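Local coordinates for cellulosome anchoring protein cohesin region (Clostridium thermocellum, PDB 4DH2) that acts as the type I cohesin module of a cellulosome anchoring protein and binds a type I dockerin, at residues Ala13-Asp18 with Lys147-Val152; Gln47-Ser52 with Ser139-Phe144; Leu36-Val41 with Gly108-Leu113; Leu133-Glu138 with Leu153-Val158. All blocks are in the same frame, centred on the assembly; numbering follows the deposited sequence.

Contact 1. Residues Ala13-Asp18 with Lys147-Val152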
loop_
_atom_site.group_PDB
_atom_site.type_symbol
_atom_site.label_atom_id
_atom_site.label_comp_id
_atom_site.label_asym_id
_atom_site.label_seq_id
_atom_site.Cartn_x
_atom_site.Cartn_y
_atom_site.Cartn_z
ATOM N N ALA A 13 16.804 -0.776 -10.197
ATOM C CA ALA A 13 15.793 -0.836 -11.261
ATOM C C ALA A 13 15.990 0.283 -12.261
ATOM O O ALA A 13 16.937 1.073 -12.128
ATOM C CB ALA A 13 14.403 -0.747 -10.643
ATOM N N ASP A 14 15.106 0.374 -13.267
ATOM C CA ASP A 14 15.294 1.358 -14.303
ATOM C C ASP A 14 14.566 2.654 -14.039
ATOM O O ASP A 14 14.781 3.639 -14.733
ATOM C CB ASP A 14 14.802 0.799 -15.642
ATOM C CG ASP A 14 15.629 -0.352 -16.122
ATOM O OD1 ASP A 14 16.726 -0.570 -15.579
ATOM O OD2 ASP A 14 15.202 -1.067 -17.049
ATOM N N TYR A 15 13.656 2.626 -13.067
ATOM C CA TYR A 15 12.788 3.770 -12.789
ATOM C C TYR A 15 12.715 4.026 -11.290
ATOM O O TYR A 15 12.902 3.125 -10.465
ATOM C CB TYR A 15 11.357 3.521 -13.274
ATOM C CG TYR A 15 11.331 3.003 -14.694
ATOM C CD1 TYR A 15 11.701 3.810 -15.750
ATOM C CD2 TYR A 15 10.984 1.705 -14.950
ATOM C CE1 TYR A 15 11.709 3.298 -17.065
ATOM C CE2 TYR A 15 10.972 1.200 -16.231
ATOM C CZ TYR A 15 11.334 1.986 -17.272
ATOM O OH TYR A 15 11.293 1.424 -18.541
ATOM N N ILE A 16 12.384 5.256 -10.955
ATOM C CA ILE A 16 12.351 5.661 -9.579
ATOM C C ILE A 16 11.334 6.789 -9.349
ATOM O O ILE A 16 11.000 7.547 -10.266
ATOM C CB ILE A 16 13.798 6.108 -9.173
ATOM C CG1 ILE A 16 13.943 6.265 -7.675
ATOM C CG2 ILE A 16 14.171 7.401 -9.904
ATOM C CD1 ILE A 16 15.363 5.865 -7.177
ATOM N N LEU A 17 10.811 6.856 -8.124
ATOM C CA LEU A 17 10.045 8.007 -7.644
ATOM C C LEU A 17 10.358 8.223 -6.170
ATOM O O LEU A 17 11.088 7.447 -5.530
ATOM C CB LEU A 17 8.536 7.829 -7.853
ATOM C CG LEU A 17 7.936 6.573 -7.213
ATOM C CD1 LEU A 17 7.629 6.773 -5.788
ATOM C CD2 LEU A 17 6.677 6.176 -7.996
ATOM N N ASP A 18 9.810 9.308 -5.647
ATOM C CA ASP A 18 9.964 9.645 -4.247
ATOM C C ASP A 18 8.596 9.597 -3.577
ATOM O O ASP A 18 7.608 10.056 -4.162
ATOM C CB ASP A 18 10.526 11.060 -4.092
ATOM C CG ASP A 18 11.956 11.167 -4.583
ATOM O OD1 ASP A 18 12.862 10.872 -3.814
ATOM O OD2 ASP A 18 12.149 11.546 -5.730
ATOM N N LYS A 147 7.673 -4.094 -14.608
ATOM C CA LYS A 147 9.041 -3.699 -14.269
ATOM C C LYS A 147 8.992 -2.898 -12.977
ATOM O O LYS A 147 8.088 -2.086 -12.765
ATOM C CB LYS A 147 9.660 -2.843 -15.365
ATOM C CG LYS A 147 9.912 -3.591 -16.672
ATOM C CD LYS A 147 10.484 -2.638 -17.724
ATOM C CE LYS A 147 11.951 -2.274 -17.452
ATOM N NZ LYS A 147 12.511 -1.423 -18.546
ATOM N N PRO A 148 9.984 -3.114 -12.111
ATOM C CA PRO A 148 9.947 -2.403 -10.837
ATOM C C PRO A 148 10.215 -0.927 -11.015
ATOM O O PRO A 148 10.968 -0.503 -11.901
ATOM C CB PRO A 148 11.069 -3.073 -10.013
ATOM C CG PRO A 148 11.924 -3.768 -10.994
ATOM C CD PRO A 148 11.033 -4.145 -12.153
ATOM N N ILE A 149 9.590 -0.145 -10.141
ATOM C CA ILE A 149 9.877 1.265 -10.003
ATOM C C ILE A 149 10.321 1.425 -8.546
ATOM O O ILE A 149 9.590 1.046 -7.644
ATOM C CB ILE A 149 8.602 2.110 -10.228
ATOM C CG1 ILE A 149 8.050 1.930 -11.679
ATOM C CG2 ILE A 149 8.897 3.548 -9.942
ATOM C CD1 ILE A 149 6.673 2.570 -11.876
ATOM N N LEU A 150 11.539 1.892 -8.305
ATOM C CA LEU A 150 11.972 2.090 -6.931
ATOM C C LEU A 150 11.295 3.289 -6.289
ATOM O O LEU A 150 11.055 4.297 -6.934
ATOM C CB LEU A 150 13.480 2.322 -6.890
ATOM C CG LEU A 150 14.278 1.226 -7.563
ATOM C CD1 LEU A 150 15.762 1.592 -7.541
ATOM C CD2 LEU A 150 14.047 -0.080 -6.875
ATOM N N ALA A 151 11.082 3.197 -4.980
ATOM C CA ALA A 151 10.455 4.279 -4.254
ATOM C C ALA A 151 11.441 4.767 -3.194
ATOM O O ALA A 151 11.812 4.014 -2.308
ATOM C CB ALA A 151 9.187 3.793 -3.576
ATOM N N VAL A 152 11.885 6.005 -3.317
ATOM C CA VAL A 152 12.734 6.569 -2.291
ATOM C C VAL A 152 11.822 7.118 -1.194
ATOM O O VAL A 152 11.151 8.128 -1.390
ATOM C CB VAL A 152 13.575 7.720 -2.840
ATOM C CG1 VAL A 152 14.496 8.270 -1.708
ATOM C CG2 VAL A 152 14.360 7.293 -4.089
HETATM O O HOH W 1 12.832 -1.335 -13.758
#
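The Tyr15 ring has the carbonyl O of Pro148 at its edge, near the ring plane, and CB of Asp14 over the centre of one face. Lys147 bends at chi3 (74°) and carries its ammonium back to the phenol end. There NZ donates to Tyr15 OH at 3.1 Å. It also meets Asp14 OD2 at 3.1 Å in a salt bridge that uses the anti lone pair of the carboxylate. One water joins Asp14 N to Pro148 O where the two segments diverge. Beyond it the strands run parallel. Leu150 N bonds to Tyr15 O, Leu17 N to Leu150 O and Val152 N to Leu17 O, each at 2.8 Å. The last bond is nearly straight (176°). On the face with Ile16, its CD1 reaches CG2 of Val152 at 3.5 Å. On the other face Leu17 spreads its two methyls, CD1 to Ala151 CB and CD2 to Ile149 CG2, both at 4.0 Å. This parallel pairing of the first and last strands, 15-27 and 149-161, fits the cohesin jelly roll. Leu17, Ile149 and Ala151 pack on Phe141 of strand 129-142, while Asp18 pairs through its backbone with Glu39 of strand 31-39.

Contact 2. Residues Gln47-Ser52 with Ser139-Phe144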
loop_
_atom_site.group_PDB
_atom_site.type_symbol
_atom_site.label_atom_id
_atom_site.label_comp_id
_atom_site.label_asym_id
_atom_site.label_seq_id
_atom_site.Cartn_x
_atom_site.Cartn_y
_atom_site.Cartn_z
ATOM N N GLN A 47 1.509 1.220 -12.695
ATOM C CA GLN A 47 0.399 0.276 -12.792
ATOM C C GLN A 47 -0.140 -0.120 -11.429
ATOM O O GLN A 47 -1.367 -0.224 -11.213
ATOM C CB GLN A 47 0.894 -0.969 -13.534
ATOM C CG GLN A 47 0.015 -2.203 -13.417
ATOM C CD GLN A 47 -1.249 -2.056 -14.239
ATOM O OE1 GLN A 47 -1.193 -1.718 -15.416
ATOM N NE2 GLN A 47 -2.389 -2.263 -13.609
ATOM N N SER A 48 0.763 -0.352 -10.482
ATOM C CA SER A 48 0.332 -0.835 -9.189
ATOM C C SER A 48 1.353 -0.468 -8.112
ATOM O O SER A 48 2.562 -0.415 -8.385
ATOM C CB SER A 48 0.181 -2.343 -9.213
ATOM O OG SER A 48 -0.178 -2.860 -7.933
ATOM N N PHE A 49 0.861 -0.258 -6.901
ATOM C CA PHE A 49 1.770 -0.120 -5.767
ATOM C C PHE A 49 1.138 -0.624 -4.517
ATOM O O PHE A 49 -0.090 -0.670 -4.390
ATOM C CB PHE A 49 2.268 1.324 -5.592
ATOM C CG PHE A 49 1.214 2.312 -5.089
ATOM C CD1 PHE A 49 0.875 2.387 -3.748
ATOM C CD2 PHE A 49 0.600 3.177 -5.975
ATOM C CE1 PHE A 49 -0.046 3.315 -3.315
ATOM C CE2 PHE A 49 -0.320 4.089 -5.557
ATOM C CZ PHE A 49 -0.654 4.162 -4.217
ATOM N N ASN A 50 1.990 -1.019 -3.576
ATOM C CA ASN A 50 1.561 -1.547 -2.294
ATOM C C ASN A 50 2.582 -0.969 -1.327
ATOM O O ASN A 50 3.803 -1.161 -1.510
ATOM C CB ASN A 50 1.594 -3.066 -2.429
ATOM C CG ASN A 50 1.147 -3.850 -1.198
ATOM O OD1 ASN A 50 1.617 -4.970 -1.037
ATOM N ND2 ASN A 50 0.240 -3.324 -0.368
ATOM N N LEU A 51 2.082 -0.228 -0.333
ATOM C CA LEU A 51 2.931 0.579 0.551
ATOM C C LEU A 51 2.343 0.493 1.965
ATOM O O LEU A 51 1.111 0.527 2.100
ATOM C CB LEU A 51 2.890 2.032 0.037
ATOM C CG LEU A 51 3.587 3.152 0.788
ATOM C CD1 LEU A 51 5.014 2.797 0.959
ATOM C CD2 LEU A 51 3.462 4.389 -0.052
ATOM N N SER A 52 3.197 0.374 2.987
ATOM C CA SER A 52 2.772 0.407 4.407
ATOM C C SER A 52 3.391 1.599 5.118
ATOM O O SER A 52 4.591 1.934 4.887
ATOM C CB SER A 52 3.280 -0.844 5.164
ATOM O OG SER A 52 2.620 -2.005 4.714
ATOM N N SER A 139 7.332 -1.532 0.513
ATOM C CA SER A 139 6.954 -0.630 -0.520
ATOM C C SER A 139 7.330 -1.329 -1.812
ATOM O O SER A 139 8.492 -1.671 -2.028
ATOM C CB SER A 139 7.753 0.660 -0.380
ATOM O OG SER A 139 7.663 1.457 -1.525
ATOM N N ASN A 140 6.340 -1.505 -2.674
ATOM C CA ASN A 140 6.526 -2.177 -3.949
ATOM C C ASN A 140 5.729 -1.422 -5.015
ATOM O O ASN A 140 4.532 -1.179 -4.819
ATOM C CB ASN A 140 5.977 -3.594 -3.893
ATOM C CG ASN A 140 6.864 -4.539 -3.140
ATOM O OD1 ASN A 140 8.067 -4.646 -3.420
ATOM N ND2 ASN A 140 6.278 -5.261 -2.189
ATOM N N PHE A 141 6.387 -1.038 -6.111
ATOM C CA PHE A 141 5.726 -0.334 -7.215
ATOM C C PHE A 141 6.134 -1.005 -8.516
ATOM O O PHE A 141 7.262 -1.468 -8.646
ATOM C CB PHE A 141 6.206 1.114 -7.330
ATOM C CG PHE A 141 5.768 2.030 -6.223
ATOM C CD1 PHE A 141 4.956 3.114 -6.482
ATOM C CD2 PHE A 141 6.219 1.839 -4.935
ATOM C CE1 PHE A 141 4.564 3.952 -5.488
ATOM C CE2 PHE A 141 5.846 2.709 -3.934
ATOM C CZ PHE A 141 5.016 3.746 -4.201
ATOM N N CYS A 142 5.258 -1.008 -9.508
ATOM C CA CYS A 142 5.651 -1.484 -10.823
ATOM C C CYS A 142 4.935 -0.734 -11.939
ATOM O O CYS A 142 3.919 -0.036 -11.710
ATOM C CB CYS A 142 5.440 -2.983 -10.979
ATOM S SG CYS A 142 3.667 -3.511 -11.122
ATOM N N ASP A 143 5.479 -0.878 -13.152
ATOM C CA ASP A 143 4.870 -0.289 -14.327
ATOM C C ASP A 143 3.973 -1.293 -15.032
ATOM O O ASP A 143 3.765 -2.404 -14.536
ATOM C CB ASP A 143 5.890 0.344 -15.280
ATOM C CG ASP A 143 6.732 -0.636 -16.029
ATOM O OD1 ASP A 143 6.476 -1.859 -16.020
ATOM O OD2 ASP A 143 7.674 -0.126 -16.707
ATOM N N PHE A 144 3.426 -0.864 -16.158
ATOM C CA PHE A 144 2.485 -1.705 -16.909
ATOM C C PHE A 144 3.092 -3.052 -17.285
ATOM O O PHE A 144 2.407 -4.095 -17.274
ATOM C CB PHE A 144 2.019 -1.006 -18.169
ATOM C CG PHE A 144 1.059 -1.837 -18.948
ATOM C CD1 PHE A 144 -0.265 -1.860 -18.593
ATOM C CD2 PHE A 144 1.492 -2.605 -20.011
ATOM C CE1 PHE A 144 -1.168 -2.634 -19.310
ATOM C CE2 PHE A 144 0.605 -3.374 -20.718
ATOM C CZ PHE A 144 -0.725 -3.386 -20.361
HETATM O O HOH W 2 3.514 -6.105 -2.691
#
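A classic beta bulge starts this antiparallel pairing: Gln47 and Ser48 both face Cys142. The carbonyl O of Cys142 takes Gln47 N at 2.9 Å and Ser48 N in a weak bond at 3.4 Å. Regular pairing follows, with Cys142 N bonded to Ser48 O, and Asn50 and Asn140 exchanging two backbone bonds. Phe49 CG stands between its own backbone N and carbonyl carbon (chi1 71°). This turns the ring away, and it is CB that sits over a face of the Phe141 ring, 3.5 Å from its centroid. The two rings are near parallel, with planes at 20°, but are slid apart and barely overlap. Ser139 OG lies at the edge of the Phe141 ring, in its plane. These strands, 48-54 and 129-142, belong to the cohesin face that receives dockerin. Ile18 of the dockerin chain packs on Ser48, Asn50 and Cys142. On that same face a water links Asn50 OD1 at 2.8 Å to Asn140 ND2 at 2.9 Å. Asn50 ND2 is bonded to Phe91 O and to Leu64 O of the dockerin chain. Gln47 OE1 comes obliquely to CD1 of the Phe144 ring at 3.3 Å, while Gln47 NE2 is held by Asp94. Phe144 makes a cation-pi contact with Arg26 of the dockerin chain.

Contact 3. Residues Leu36-Val41 with Gly108-Leu113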
loop_
_atom_site.group_PDB
_atom_site.type_symbol
_atom_site.label_atom_id
_atom_site.label_comp_id
_atom_site.label_asym_id
_atom_site.label_seq_id
_atom_site.Cartn_x
_atom_site.Cartn_y
_atom_site.Cartn_z
ATOM N N LEU A 36 0.079 12.523 1.898
ATOM C CA LEU A 36 1.178 11.658 1.481
ATOM C C LEU A 36 1.317 11.856 -0.030
ATOM O O LEU A 36 0.322 11.835 -0.750
ATOM C CB LEU A 36 0.839 10.195 1.809
ATOM C CG LEU A 36 0.342 9.959 3.228
ATOM C CD1 LEU A 36 -0.078 8.512 3.403
ATOM C CD2 LEU A 36 1.393 10.310 4.258
ATOM N N LYS A 37 2.545 12.069 -0.496
ATOM C CA LYS A 37 2.789 12.520 -1.852
ATOM C C LYS A 37 3.747 11.607 -2.576
ATOM O O LYS A 37 4.568 10.959 -1.953
ATOM C CB LYS A 37 3.428 13.916 -1.859
ATOM C CG LYS A 37 2.461 15.062 -1.632
ATOM C CD LYS A 37 3.169 16.399 -1.833
ATOM C CE LYS A 37 3.516 16.629 -3.299
ATOM N NZ LYS A 37 4.741 17.466 -3.503
ATOM N N PHE A 38 3.590 11.564 -3.891
ATOM C CA PHE A 38 4.572 11.021 -4.798
ATOM C C PHE A 38 5.157 12.192 -5.556
ATOM O O PHE A 38 4.418 13.079 -6.020
ATOM C CB PHE A 38 3.937 10.120 -5.867
ATOM C CG PHE A 38 3.369 8.830 -5.365
ATOM C CD1 PHE A 38 3.720 8.307 -4.116
ATOM C CD2 PHE A 38 2.512 8.099 -6.189
ATOM C CE1 PHE A 38 3.182 7.120 -3.686
ATOM C CE2 PHE A 38 1.984 6.891 -5.761
ATOM C CZ PHE A 38 2.323 6.409 -4.506
ATOM N N GLU A 39 6.479 12.196 -5.696
ATOM C CA GLU A 39 7.167 13.170 -6.529
ATOM C C GLU A 39 8.080 12.441 -7.501
ATOM O O GLU A 39 8.554 11.341 -7.204
ATOM C CB GLU A 39 7.986 14.137 -5.663
ATOM C CG GLU A 39 7.151 15.098 -4.815
ATOM C CD GLU A 39 7.998 16.021 -3.941
ATOM O OE1 GLU A 39 9.242 15.877 -3.915
ATOM O OE2 GLU A 39 7.411 16.890 -3.266
ATOM N N ASN A 40 8.321 13.058 -8.652
ATOM C CA ASN A 40 9.143 12.456 -9.697
ATOM C C ASN A 40 8.571 11.120 -10.175
ATOM O O ASN A 40 9.304 10.160 -10.403
ATOM C CB ASN A 40 10.563 12.294 -9.186
ATOM C CG ASN A 40 11.156 13.622 -8.774
ATOM O OD1 ASN A 40 11.115 14.575 -9.555
ATOM N ND2 ASN A 40 11.627 13.718 -7.543
ATOM N N VAL A 41 7.256 11.070 -10.310
ATOM C CA VAL A 41 6.599 9.894 -10.858
ATOM C C VAL A 41 7.052 9.679 -12.307
ATOM O O VAL A 41 7.014 10.611 -13.106
ATOM C CB VAL A 41 5.068 10.047 -10.798
ATOM C CG1 VAL A 41 4.376 8.865 -11.487
ATOM C CG2 VAL A 41 4.607 10.200 -9.336
ATOM N N GLY A 108 2.000 14.378 -6.960
ATOM C CA GLY A 108 0.989 14.961 -6.098
ATOM C C GLY A 108 0.590 14.064 -4.951
ATOM O O GLY A 108 1.314 13.131 -4.569
ATOM N N VAL A 109 -0.571 14.354 -4.376
ATOM C CA VAL A 109 -1.017 13.624 -3.204
ATOM C C VAL A 109 -1.636 12.295 -3.618
ATOM O O VAL A 109 -2.550 12.261 -4.450
ATOM C CB VAL A 109 -2.055 14.450 -2.403
ATOM C CG1 VAL A 109 -2.663 13.612 -1.298
ATOM C CG2 VAL A 109 -1.395 15.707 -1.862
ATOM N N PHE A 110 -1.113 11.193 -3.068
ATOM C CA PHE A 110 -1.664 9.870 -3.365
ATOM C C PHE A 110 -2.648 9.394 -2.304
ATOM O O PHE A 110 -3.483 8.519 -2.574
ATOM C CB PHE A 110 -0.553 8.819 -3.588
ATOM C CG PHE A 110 0.082 8.283 -2.317
ATOM C CD1 PHE A 110 -0.436 7.172 -1.672
ATOM C CD2 PHE A 110 1.239 8.855 -1.819
ATOM C CE1 PHE A 110 0.191 6.651 -0.547
ATOM C CE2 PHE A 110 1.865 8.344 -0.714
ATOM C CZ PHE A 110 1.333 7.242 -0.062
ATOM N N ALA A 111 -2.568 9.957 -1.105
ATOM C CA ALA A 111 -3.534 9.632 -0.063
ATOM C C ALA A 111 -3.503 10.700 1.010
ATOM O O ALA A 111 -2.502 11.400 1.179
ATOM C CB ALA A 111 -3.255 8.287 0.517
ATOM N N LYS A 112 -4.614 10.845 1.723
ATOM C CA LYS A 112 -4.641 11.730 2.871
ATOM C C LYS A 112 -5.109 10.919 4.067
ATOM O O LYS A 112 -6.136 10.218 3.993
ATOM C CB LYS A 112 -5.625 12.885 2.629
ATOM C CG LYS A 112 -5.188 13.863 1.568
ATOM C CD LYS A 112 -6.217 14.991 1.410
ATOM C CE LYS A 112 -5.704 16.088 0.471
ATOM N NZ LYS A 112 -5.909 15.777 -0.987
ATOM N N LEU A 113 -4.390 11.036 5.180
ATOM C CA LEU A 113 -4.812 10.404 6.406
ATOM C C LEU A 113 -5.571 11.455 7.196
ATOM O O LEU A 113 -5.162 12.603 7.205
ATOM C CB LEU A 113 -3.608 10.049 7.240
ATOM C CG LEU A 113 -2.551 9.191 6.545
ATOM C CD1 LEU A 113 -1.444 8.883 7.522
ATOM C CD2 LEU A 113 -3.194 7.944 6.008
#
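The carbonyl O of Leu36 takes two N-H groups from the other strand, one strongly and one weakly. Phe110 N bonds to it at 2.8 Å, and Ala111 N adds the weak bond at 3.5 Å. Val109 CA also makes a CA-H...O contact with it. Leu36 N in turn bonds to Ala111 O at 2.9 Å. Two residues along, past the non-hydrogen-bonded pair Lys37 and Val109, Phe38 and Gly108 form a hydrogen-bonded pair: Phe38 N bonds to Gly108 O, and Gly108 N to Phe38 O. Gly108 has a positive phi (146°), a conformation that suits a residue without CB. The extra residue, Phe110, turns its side chain inward. Its CG lies between its own backbone N and carbonyl carbon, which lays the ring against Phe38 in an offset stack. The centroids are 4.3 Å apart and the planes meet at 18°. CE1 of Phe38 lies over one face of the Phe110 ring, toward its rim, 3.2 Å from CD2 of Phe110. In the same interface, CB of Phe110 stands over the centre of the Phe38 ring. Leu36 CB closes on CE2 of Phe110 at 3.3 Å, a tight fit. CD1 of Leu36 touches CG of Leu113 at 4.1 Å. Phe38 also meets the Phe49 ring edge-to-face, and Phe110 does the same with Phe91. These rings are part of the hydrophobic interior of the sandwich. The chain turns a corner at Phe110, and the pairing of Phe110 and Ala111 with Leu36 is a classic beta bulge within the cohesin jelly roll.

Contact 4. Residues Leu133-Glu138 with Leu153-Val158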
loop_
_atom_site.group_PDB
_atom_site.type_symbol
_atom_site.label_atom_id
_atom_site.label_comp_id
_atom_site.label_asym_id
_atom_site.label_seq_id
_atom_site.Cartn_x
_atom_site.Cartn_y
_atom_site.Cartn_z
ATOM N N LEU A 133 6.552 10.296 14.880
ATOM C CA LEU A 133 7.124 9.876 13.602
ATOM C C LEU A 133 6.154 8.997 12.833
ATOM O O LEU A 133 5.474 8.164 13.419
ATOM C CB LEU A 133 8.396 9.075 13.940
ATOM C CG LEU A 133 9.525 8.886 12.942
ATOM C CD1 LEU A 133 10.130 10.206 12.545
ATOM C CD2 LEU A 133 10.577 7.978 13.595
ATOM N N ILE A 134 6.119 9.170 11.517
ATOM C CA ILE A 134 5.342 8.299 10.663
ATOM C C ILE A 134 6.369 7.597 9.783
ATOM O O ILE A 134 7.107 8.251 9.042
ATOM C CB ILE A 134 4.342 9.098 9.853
ATOM C CG1 ILE A 134 3.232 9.608 10.789
ATOM C CG2 ILE A 134 3.706 8.216 8.759
ATOM C CD1 ILE A 134 2.422 10.664 10.194
ATOM N N THR A 135 6.430 6.273 9.895
ATOM C CA THR A 135 7.488 5.522 9.253
ATOM C C THR A 135 6.925 4.636 8.161
ATOM O O THR A 135 5.714 4.556 7.974
ATOM C CB THR A 135 8.215 4.635 10.230
ATOM O OG1 THR A 135 7.301 3.707 10.806
ATOM C CG2 THR A 135 8.804 5.473 11.361
ATOM N N PHE A 136 7.811 3.950 7.457
ATOM C CA PHE A 136 7.376 3.077 6.370
ATOM C C PHE A 136 7.724 1.658 6.616
ATOM O O PHE A 136 8.714 1.365 7.274
ATOM C CB PHE A 136 8.088 3.445 5.100
ATOM C CG PHE A 136 7.663 4.715 4.543
ATOM C CD1 PHE A 136 6.510 4.806 3.810
ATOM C CD2 PHE A 136 8.414 5.854 4.745
ATOM C CE1 PHE A 136 6.101 5.994 3.299
ATOM C CE2 PHE A 136 7.992 7.044 4.233
ATOM C CZ PHE A 136 6.861 7.120 3.509
ATOM N N GLY A 137 6.931 0.773 6.030
ATOM C CA GLY A 137 7.325 -0.609 5.891
ATOM C C GLY A 137 7.682 -0.945 4.450
ATOM O O GLY A 137 8.315 -0.177 3.698
ATOM N N GLU A 138 7.233 -2.110 4.066
ATOM C CA GLU A 138 7.366 -2.563 2.683
ATOM C C GLU A 138 6.717 -1.589 1.673
ATOM O O GLU A 138 5.739 -0.897 1.932
ATOM C CB GLU A 138 6.783 -3.973 2.521
ATOM C CG GLU A 138 5.299 -4.085 2.844
ATOM C CD GLU A 138 4.424 -3.451 1.782
ATOM O OE1 GLU A 138 3.391 -2.855 2.159
ATOM O OE2 GLU A 138 4.769 -3.556 0.577
ATOM N N LEU A 153 11.811 6.455 -0.061
ATOM C CA LEU A 153 10.894 6.811 1.013
ATOM C C LEU A 153 11.485 7.854 1.971
ATOM O O LEU A 153 12.622 7.755 2.441
ATOM C CB LEU A 153 10.576 5.568 1.797
ATOM C CG LEU A 153 10.030 4.386 0.981
ATOM C CD1 LEU A 153 9.807 3.195 1.857
ATOM C CD2 LEU A 153 8.738 4.764 0.266
ATOM N N LYS A 154 10.698 8.865 2.252
ATOM C CA LYS A 154 11.080 9.875 3.199
ATOM C C LYS A 154 10.038 9.924 4.305
ATOM O O LYS A 154 8.884 10.188 4.045
ATOM C CB LYS A 154 11.205 11.200 2.463
ATOM C CG LYS A 154 12.233 11.170 1.331
ATOM C CD LYS A 154 11.986 12.297 0.333
ATOM C CE LYS A 154 13.216 12.608 -0.514
ATOM N NZ LYS A 154 12.912 13.729 -1.456
ATOM N N GLU A 155 10.472 9.630 5.528
ATOM C CA GLU A 155 9.581 9.583 6.674
ATOM C C GLU A 155 9.126 10.990 6.986
ATOM O O GLU A 155 9.663 11.957 6.442
ATOM C CB GLU A 155 10.297 8.997 7.872
ATOM C CG GLU A 155 10.566 7.515 7.707
ATOM C CD GLU A 155 11.294 6.864 8.883
ATOM O OE1 GLU A 155 11.918 7.567 9.705
ATOM O OE2 GLU A 155 11.266 5.613 8.960
ATOM N N GLY A 156 8.146 11.101 7.862
ATOM C CA GLY A 156 7.593 12.400 8.200
ATOM C C GLY A 156 7.325 12.481 9.680
ATOM O O GLY A 156 7.433 11.485 10.398
ATOM N N LYS A 157 6.973 13.671 10.158
ATOM C CA LYS A 157 6.734 13.856 11.582
ATOM C C LYS A 157 5.529 14.744 11.755
ATOM O O LYS A 157 5.254 15.596 10.899
ATOM C CB LYS A 157 7.920 14.549 12.267
ATOM C CG LYS A 157 8.459 15.704 11.419
ATOM C CD LYS A 157 9.228 16.737 12.206
ATOM C CE LYS A 157 9.751 17.817 11.260
ATOM N NZ LYS A 157 10.719 18.722 11.909
ATOM N N VAL A 158 4.821 14.512 12.846
ATOM C CA VAL A 158 3.799 15.411 13.319
ATOM C C VAL A 158 4.409 16.116 14.518
ATOM O O VAL A 158 4.841 15.468 15.475
ATOM C CB VAL A 158 2.538 14.677 13.780
ATOM C CG1 VAL A 158 1.482 15.694 14.259
ATOM C CG2 VAL A 158 1.987 13.800 12.650
HETATM O O HOH W 3 10.780 3.740 7.524
#
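Phe136 and Leu153 each carry CG anti to the carbonyl carbon (chi1 -71° and -55°), and this helps them meet. The torsion of Phe136 turns its ring so that one face lies under CB of Leu153, which sits toward the rim, 3.7 Å from CD2 of Phe136. The torsion of Leu153 brings its CD1 to CB of Phe136, at the same distance. The ring edge faces the backbone of the next two residues. Lys154 O is 3.3 Å from CE2 of Phe136, and Glu155 N lies in the ring plane. Glu155 extends beyond CG and runs alongside Thr135, pointing the same way. Its OE2 touches CG2 of Thr135 at 3.4 Å. Against Phe136 it runs antiparallel, its CG passing CD2 of the ring. Here strand 149-161 is interrupted, and Phe136 N gives its hydrogen bond to a water at 3.0 Å. Pairing between the strands resumes at Gly156. Ile134 N reaches Gly156 O at 2.9 Å, and Gly156 N returns a longer bond to Ile134 O at 3.3 Å. Both are nearly straight. Farther along, CD1 of Ile134 meets CG2 of Val158 at 4.0 Å. The contact joins the two arms of the hairpin formed by strands 129-142 and 149-161. Phe136 packs inward on Leu51 and Leu53 of strand 48-54 and on Val21 of strand 15-27, while Ile134 and Val158 both touch Ile34 of strand 31-39.

All four contacts lie in one cohesin beta sandwich. Contacts 1 and 2 have centres about 9 Å apart and join directly: Ile149 N bonds to Phe141 O at 3.1 Å. Contacts 2 and 3 meet through the aromatic interior, where Phe141 CE1 lies 3.5 Å from Phe38 CZ. Contact 1 reaches contact 3 through Asp18 OD2 and Asn40 ND2 at 2.9 Å. Contacts 2 and 4 share strand 129-142, and Ser52 OG bonds to Glu138 OE1 at 2.8 Å. Contacts 3 and 4 do not touch; their nearest atoms are about 5 Å apart. Contact 2 meets the dockerin chain, whereas contacts 1 and 3 touch no other chain of the assembly.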